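Local structure of S-adenosyl-L-methionine methyl transferase (Ruegeria pomeroyi DSS-3, 3IHT) at residues Thr99-Asp113 / Ile133-Ser146. The protein binds S-adenosylmethionine in a Rossmann-like domain and probably acts as a methyltransferase. Residues are numbered along the deposited sequence; the frame is centred on the assembly and turned at random. Where two conformers were deposited one is given.
Sequences TLERFGATASLVHAD and IEPHLAQGGLMVSS. With SAM (S-adenosylmethionine), chain C.
Strands 109-112 and 141-145 run parallel as neighbours in the central sheet, with L109 beside L142, V110 beside M143, H111 beside V144 and A112 beside S145. Backbone bonds zip them together from L142 N to S108 O as far as S146 N to A112 O; that of V144 N to V110 O is 2.8 Å long. Before the chain turns at S108, A107 pairs with the short strand 137-138: its N donates to H136 O and its O accepts A138 N.

Apolar packing differs on the two faces. On one, V110 spreads its methyls: CG1 meets CG2 of I133 at 3.9 Å, while CG2 meets CD2 of L137. The selenomethionine M143 bends at chi2 (-79°), which carries CE to 3.5 Å from CB of A112. The other face holds L109, whose CD1 touches CG2 of V144, and H111, whose CD2 nears CG1 of V144 while ND1 is hydrogen-bonded to E46.

H136, in the 3-10 segment before strand 137-138, packs against the end of helix 92-103. CD1 of L100 sits over the centre of its imidazole in a CH-pi contact, 3.8 Å from the centroid, and a water bridges ND1 to G104 O just beyond the helix.

The direct side-chain hydrogen bond lies past the strand ends. CG of D113, anti to the backbone N (chi1 -176°), places the carboxylate between S146 and the ligand: S146 OG donates to OD1 on its anti side at 2.7 Å, and the amino group of S-adenosylmethionine donates to OD2 at 2.8 Å. Replacing D113 by alanine removes both carboxylate oxygens, which is likely to leave the ligand's amino group without this acceptor and the S146 hydroxyl free to turn. Thus the sheet presents an acid just past the C-terminal end of strand 107-112, where the S146 hydrogen bond is likely to restrain the carboxylate that receives the methionine end of the cofactor.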
loop_
_atom_site.group_PDB
_atom_site.type_symbol
_atom_site.label_atom_id
_atom_site.label_comp_id
_atom_site.label_asym_id
_atom_site.label_seq_id
_atom_site.Cartn_x
_atom_site.Cartn_y
_atom_site.Cartn_z
ATOM N N THR A 99 26.132 -7.341 -12.655
ATOM C CA THR A 99 25.744 -8.582 -12.015
ATOM C C THR A 99 25.759 -9.735 -13.023
ATOM O O THR A 99 26.094 -10.862 -12.670
ATOM C CB THR A 99 24.368 -8.440 -11.322
ATOM O OG1 THR A 99 24.462 -7.371 -10.359
ATOM C CG2 THR A 99 23.976 -9.752 -10.634
ATOM N N LEU A 100 25.386 -9.469 -14.274
ATOM C CA LEU A 100 25.441 -10.514 -15.299
ATOM C C LEU A 100 26.867 -11.047 -15.486
ATOM O O LEU A 100 27.064 -12.250 -15.673
ATOM C CB LEU A 100 24.896 -10.015 -16.637
ATOM C CG LEU A 100 24.614 -11.099 -17.689
ATOM C CD1 LEU A 100 23.422 -12.046 -17.287
ATOM C CD2 LEU A 100 24.331 -10.408 -19.032
ATOM N N GLU A 101 27.851 -10.152 -15.450
ATOM C CA GLU A 101 29.262 -10.580 -15.523
ATOM C C GLU A 101 29.646 -11.444 -14.320
ATOM O O GLU A 101 30.420 -12.399 -14.441
ATOM C CB GLU A 101 30.187 -9.372 -15.605
ATOM C CG GLU A 101 29.898 -8.460 -16.802
ATOM N N ARG A 102 29.088 -11.127 -13.168
ATOM C CA ARG A 102 29.397 -11.804 -11.920
ATOM C C ARG A 102 28.725 -13.196 -11.844
ATOM O O ARG A 102 29.398 -14.196 -11.553
ATOM C CB ARG A 102 28.939 -10.884 -10.778
ATOM C CG ARG A 102 29.256 -11.307 -9.371
ATOM C CD ARG A 102 28.594 -10.322 -8.380
ATOM N NE ARG A 102 28.702 -10.792 -7.004
ATOM C CZ ARG A 102 28.004 -10.318 -5.967
ATOM N NH1 ARG A 102 27.124 -9.318 -6.106
ATOM N NH2 ARG A 102 28.201 -10.861 -4.768
ATOM N N PHE A 103 27.424 -13.273 -12.121
ATOM C CA PHE A 103 26.622 -14.475 -11.861
ATOM C C PHE A 103 26.089 -15.192 -13.097
ATOM O O PHE A 103 25.614 -16.319 -12.984
ATOM C CB PHE A 103 25.395 -14.170 -10.966
ATOM C CG PHE A 103 25.720 -13.780 -9.548
ATOM C CD1 PHE A 103 26.854 -14.281 -8.880
ATOM C CD2 PHE A 103 24.871 -12.945 -8.854
ATOM C CE1 PHE A 103 27.111 -13.906 -7.551
ATOM C CE2 PHE A 103 25.121 -12.572 -7.537
ATOM C CZ PHE A 103 26.240 -13.045 -6.888
ATOM N N GLY A 104 26.138 -14.546 -14.256
ATOM C CA GLY A 104 25.593 -15.107 -15.491
ATOM C C GLY A 104 24.087 -15.334 -15.491
ATOM O O GLY A 104 23.342 -14.780 -14.667
ATOM N N ALA A 105 23.629 -16.146 -16.431
ATOM C CA ALA A 105 22.197 -16.388 -16.637
ATOM C C ALA A 105 21.674 -17.460 -15.688
ATOM O O ALA A 105 21.206 -18.514 -16.134
ATOM C CB ALA A 105 21.932 -16.794 -18.084
ATOM N N THR A 106 21.735 -17.187 -14.393
ATOM C CA THR A 106 21.432 -18.180 -13.376
ATOM C C THR A 106 20.274 -17.842 -12.465
ATOM O O THR A 106 19.950 -18.626 -11.576
ATOM C CB THR A 106 22.661 -18.426 -12.516
ATOM O OG1 THR A 106 23.090 -17.189 -11.946
ATOM C CG2 THR A 106 23.785 -19.115 -13.366
ATOM N N ALA A 107 19.616 -16.696 -12.663
ATOM C CA ALA A 107 18.527 -16.336 -11.761
ATOM C C ALA A 107 17.323 -17.243 -11.981
ATOM O O ALA A 107 16.932 -17.520 -13.135
ATOM C CB ALA A 107 18.102 -14.851 -11.947
ATOM N N SER A 108 16.694 -17.669 -10.892
ATOM C CA SER A 108 15.499 -18.520 -10.985
ATOM C C SER A 108 14.236 -17.690 -11.051
ATOM O O SER A 108 13.216 -18.125 -11.588
ATOM C CB SER A 108 15.432 -19.487 -9.791
ATOM O OG SER A 108 15.399 -18.795 -8.538
ATOM N N LEU A 109 14.272 -16.506 -10.445
ATOM C CA LEU A 109 13.086 -15.670 -10.310
ATOM C C LEU A 109 13.551 -14.227 -10.193
ATOM O O LEU A 109 14.389 -13.921 -9.329
ATOM C CB LEU A 109 12.270 -16.075 -9.069
ATOM C CG LEU A 109 11.086 -15.225 -8.638
ATOM C CD1 LEU A 109 10.047 -15.047 -9.778
ATOM C CD2 LEU A 109 10.424 -15.804 -7.394
ATOM N N VAL A 110 13.021 -13.354 -11.026
ATOM C CA VAL A 110 13.311 -11.915 -10.970
ATOM C C VAL A 110 11.977 -11.216 -10.753
ATOM O O VAL A 110 11.021 -11.414 -11.527
ATOM C CB VAL A 110 14.042 -11.381 -12.250
ATOM C CG1 VAL A 110 14.273 -9.841 -12.195
ATOM C CG2 VAL A 110 15.365 -12.157 -12.471
ATOM N N HIS A 111 11.902 -10.447 -9.660
ATOM C CA HIS A 111 10.711 -9.685 -9.302
ATOM C C HIS A 111 11.005 -8.200 -9.389
ATOM O O HIS A 111 11.994 -7.739 -8.791
ATOM C CB HIS A 111 10.233 -9.998 -7.875
ATOM C CG HIS A 111 9.095 -9.124 -7.446
ATOM N ND1 HIS A 111 9.122 -8.351 -6.301
ATOM C CD2 HIS A 111 7.894 -8.887 -8.033
ATOM C CE1 HIS A 111 7.997 -7.652 -6.228
ATOM N NE2 HIS A 111 7.246 -7.943 -7.280
ATOM N N ALA A 112 10.183 -7.456 -10.131
ATOM C CA ALA A 112 10.324 -6.015 -10.232
ATOM C C ALA A 112 9.060 -5.297 -9.798
ATOM O O ALA A 112 7.961 -5.586 -10.286
ATOM C CB ALA A 112 10.734 -5.597 -11.676
ATOM N N ASP A 113 9.233 -4.337 -8.890
ATOM C CA ASP A 113 8.186 -3.408 -8.494
ATOM C C ASP A 113 8.875 -2.027 -8.391
ATOM O O ASP A 113 9.134 -1.518 -7.309
ATOM C CB ASP A 113 7.579 -3.851 -7.142
ATOM C CG ASP A 113 6.414 -2.990 -6.686
ATOM O OD1 ASP A 113 5.659 -2.448 -7.548
ATOM O OD2 ASP A 113 6.251 -2.833 -5.415
ATOM N N ILE A 133 17.077 -7.046 -18.108
ATOM C CA ILE A 133 16.665 -8.132 -17.237
ATOM C C ILE A 133 16.704 -9.507 -17.911
ATOM O O ILE A 133 17.138 -10.490 -17.280
ATOM C CB ILE A 133 15.267 -7.896 -16.685
ATOM C CG1 ILE A 133 15.263 -6.697 -15.742
ATOM C CG2 ILE A 133 14.663 -9.187 -16.049
ATOM C CD1 ILE A 133 13.871 -6.144 -15.355
ATOM N N GLU A 134 16.251 -9.568 -19.155
ATOM C CA GLU A 134 16.063 -10.845 -19.875
ATOM C C GLU A 134 17.265 -11.815 -19.822
ATOM O O GLU A 134 17.059 -13.000 -19.513
ATOM C CB GLU A 134 15.611 -10.610 -21.327
ATOM C CG GLU A 134 15.236 -11.869 -22.050
ATOM C CD GLU A 134 14.302 -11.625 -23.247
ATOM O OE1 GLU A 134 14.078 -10.444 -23.633
ATOM O OE2 GLU A 134 13.800 -12.623 -23.799
ATOM N N PRO A 135 18.505 -11.332 -20.040
ATOM C CA PRO A 135 19.650 -12.253 -20.031
ATOM C C PRO A 135 19.976 -12.936 -18.685
ATOM O O PRO A 135 20.796 -13.865 -18.663
ATOM C CB PRO A 135 20.854 -11.375 -20.469
ATOM C CG PRO A 135 20.252 -10.117 -21.001
ATOM C CD PRO A 135 18.915 -9.944 -20.351
ATOM N N HIS A 136 19.338 -12.502 -17.598
ATOM C CA HIS A 136 19.634 -13.006 -16.270
ATOM C C HIS A 136 18.959 -14.329 -15.929
ATOM O O HIS A 136 19.404 -15.006 -14.997
ATOM C CB HIS A 136 19.292 -11.977 -15.216
ATOM C CG HIS A 136 20.226 -10.803 -15.200
ATOM N ND1 HIS A 136 21.310 -10.723 -14.356
ATOM C CD2 HIS A 136 20.277 -9.704 -15.987
ATOM C CE1 HIS A 136 21.962 -9.603 -14.595
ATOM N NE2 HIS A 136 21.355 -8.964 -15.581
ATOM N N LEU A 137 17.879 -14.666 -16.635
ATOM C CA LEU A 137 17.059 -15.809 -16.296
ATOM C C LEU A 137 17.665 -17.147 -16.776
ATOM O O LEU A 137 18.072 -17.298 -17.946
ATOM C CB LEU A 137 15.668 -15.662 -16.849
ATOM C CG LEU A 137 14.670 -14.732 -16.179
ATOM C CD1 LEU A 137 13.334 -14.955 -16.872
ATOM C CD2 LEU A 137 14.541 -15.001 -14.695
ATOM N N ALA A 138 17.747 -18.090 -15.844
ATOM C CA ALA A 138 18.007 -19.490 -16.185
ATOM C C ALA A 138 16.842 -20.075 -16.966
ATOM O O ALA A 138 15.725 -19.572 -16.930
ATOM C CB ALA A 138 18.270 -20.311 -14.908
ATOM N N GLN A 139 17.105 -21.162 -17.671
ATOM C CA GLN A 139 16.008 -21.919 -18.278
ATOM C C GLN A 139 15.034 -22.344 -17.204
ATOM O O GLN A 139 15.439 -22.865 -16.145
ATOM C CB GLN A 139 16.549 -23.131 -19.054
ATOM C CG GLN A 139 17.346 -22.769 -20.263
ATOM C CD GLN A 139 17.866 -23.994 -21.027
ATOM O OE1 GLN A 139 17.128 -24.946 -21.291
ATOM N NE2 GLN A 139 19.134 -23.946 -21.410
ATOM N N GLY A 140 13.750 -22.088 -17.471
ATOM C CA GLY A 140 12.688 -22.312 -16.524
ATOM C C GLY A 140 12.437 -21.172 -15.536
ATOM O O GLY A 140 11.475 -21.206 -14.779
ATOM N N GLY A 141 13.307 -20.176 -15.542
ATOM C CA GLY A 141 13.167 -19.019 -14.669
ATOM C C GLY A 141 11.957 -18.178 -14.991
ATOM O O GLY A 141 11.523 -18.110 -16.146
ATOM N N LEU A 142 11.426 -17.516 -13.970
ATOM C CA LEU A 142 10.260 -16.659 -14.137
ATOM C C LEU A 142 10.603 -15.202 -13.810
ATOM O O LEU A 142 11.555 -14.924 -13.018
ATOM C CB LEU A 142 9.117 -17.148 -13.253
ATOM C CG LEU A 142 8.576 -18.552 -13.534
ATOM C CD1 LEU A 142 7.454 -18.880 -12.547
ATOM C CD2 LEU A 142 8.064 -18.678 -14.964
HETATM N N MSE A 143 9.857 -14.290 -14.442
HETATM C CA MSE A 143 9.975 -12.850 -14.237
HETATM C C MSE A 143 8.593 -12.341 -13.872
HETATM O O MSE A 143 7.623 -12.574 -14.599
HETATM C CB MSE A 143 10.580 -12.168 -15.491
HETATM C CG MSE A 143 11.173 -10.803 -15.232
HETATM SE SE MSE A 143 9.801 -9.450 -15.144
HETATM C CE MSE A 143 10.781 -8.280 -13.970
ATOM N N VAL A 144 8.461 -11.716 -12.703
ATOM C CA VAL A 144 7.182 -11.150 -12.242
ATOM C C VAL A 144 7.364 -9.639 -12.095
ATOM O O VAL A 144 8.322 -9.178 -11.458
ATOM C CB VAL A 144 6.744 -11.740 -10.900
ATOM C CG1 VAL A 144 5.468 -11.071 -10.354
ATOM C CG2 VAL A 144 6.591 -13.264 -11.010
ATOM N N SER A 145 6.458 -8.884 -12.705
ATOM C CA SER A 145 6.561 -7.431 -12.691
ATOM C C SER A 145 5.212 -6.772 -12.453
ATOM O O SER A 145 4.202 -7.287 -12.830
ATOM C CB SER A 145 7.078 -6.926 -14.046
ATOM O OG SER A 145 7.390 -5.512 -13.980
ATOM N N SER A 146 5.236 -5.603 -11.807
ATOM C CA SER A 146 4.054 -4.788 -11.668
ATOM C C SER A 146 3.887 -3.832 -12.856
ATOM O O SER A 146 2.947 -3.037 -12.865
ATOM C CB SER A 146 4.072 -4.033 -10.330
ATOM O OG SER A 146 5.334 -3.444 -10.066
HETATM N N SAM C . 8.181 -3.832 -3.697
HETATM C CA SAM C . 8.480 -2.883 -2.571
HETATM C C SAM C . 7.679 -3.250 -1.299
HETATM O O SAM C . 7.737 -2.555 -0.255
HETATM O OXT SAM C . 6.870 -4.207 -1.348
HETATM C CB SAM C . 8.281 -1.409 -2.978
HETATM C CG SAM C . 9.319 -0.863 -3.985
HETATM S SD SAM C . 9.117 0.938 -4.352
HETATM C CE SAM C . 7.499 0.855 -5.185
HETATM C "C5'" SAM C . 10.299 1.084 -5.761
HETATM C "C4'" SAM C . 11.774 0.985 -5.399
HETATM O "O4'" SAM C . 12.531 0.840 -6.619
HETATM C "C3'" SAM C . 12.335 2.215 -4.676
HETATM O "O3'" SAM C . 12.987 1.870 -3.453
HETATM C "C2'" SAM C . 13.283 2.859 -5.684
HETATM O "O2'" SAM C . 14.411 3.589 -5.165
HETATM C "C1'" SAM C . 13.702 1.647 -6.502
HETATM N N9 SAM C . 14.219 2.020 -7.844
HETATM C C8 SAM C . 13.523 2.667 -8.849
HETATM N N7 SAM C . 14.339 2.808 -9.925
HETATM C C5 SAM C . 15.548 2.272 -9.625
HETATM C C6 SAM C . 16.723 2.144 -10.366
HETATM N N6 SAM C . 16.830 2.642 -11.620
HETATM N N1 SAM C . 17.784 1.492 -9.764
HETATM C C2 SAM C . 17.734 0.999 -8.478
HETATM N N3 SAM C . 16.560 1.146 -7.738
HETATM C C4 SAM C . 15.489 1.759 -8.317
HETATM O O HOH W 1 22.865 -12.558 -12.972
#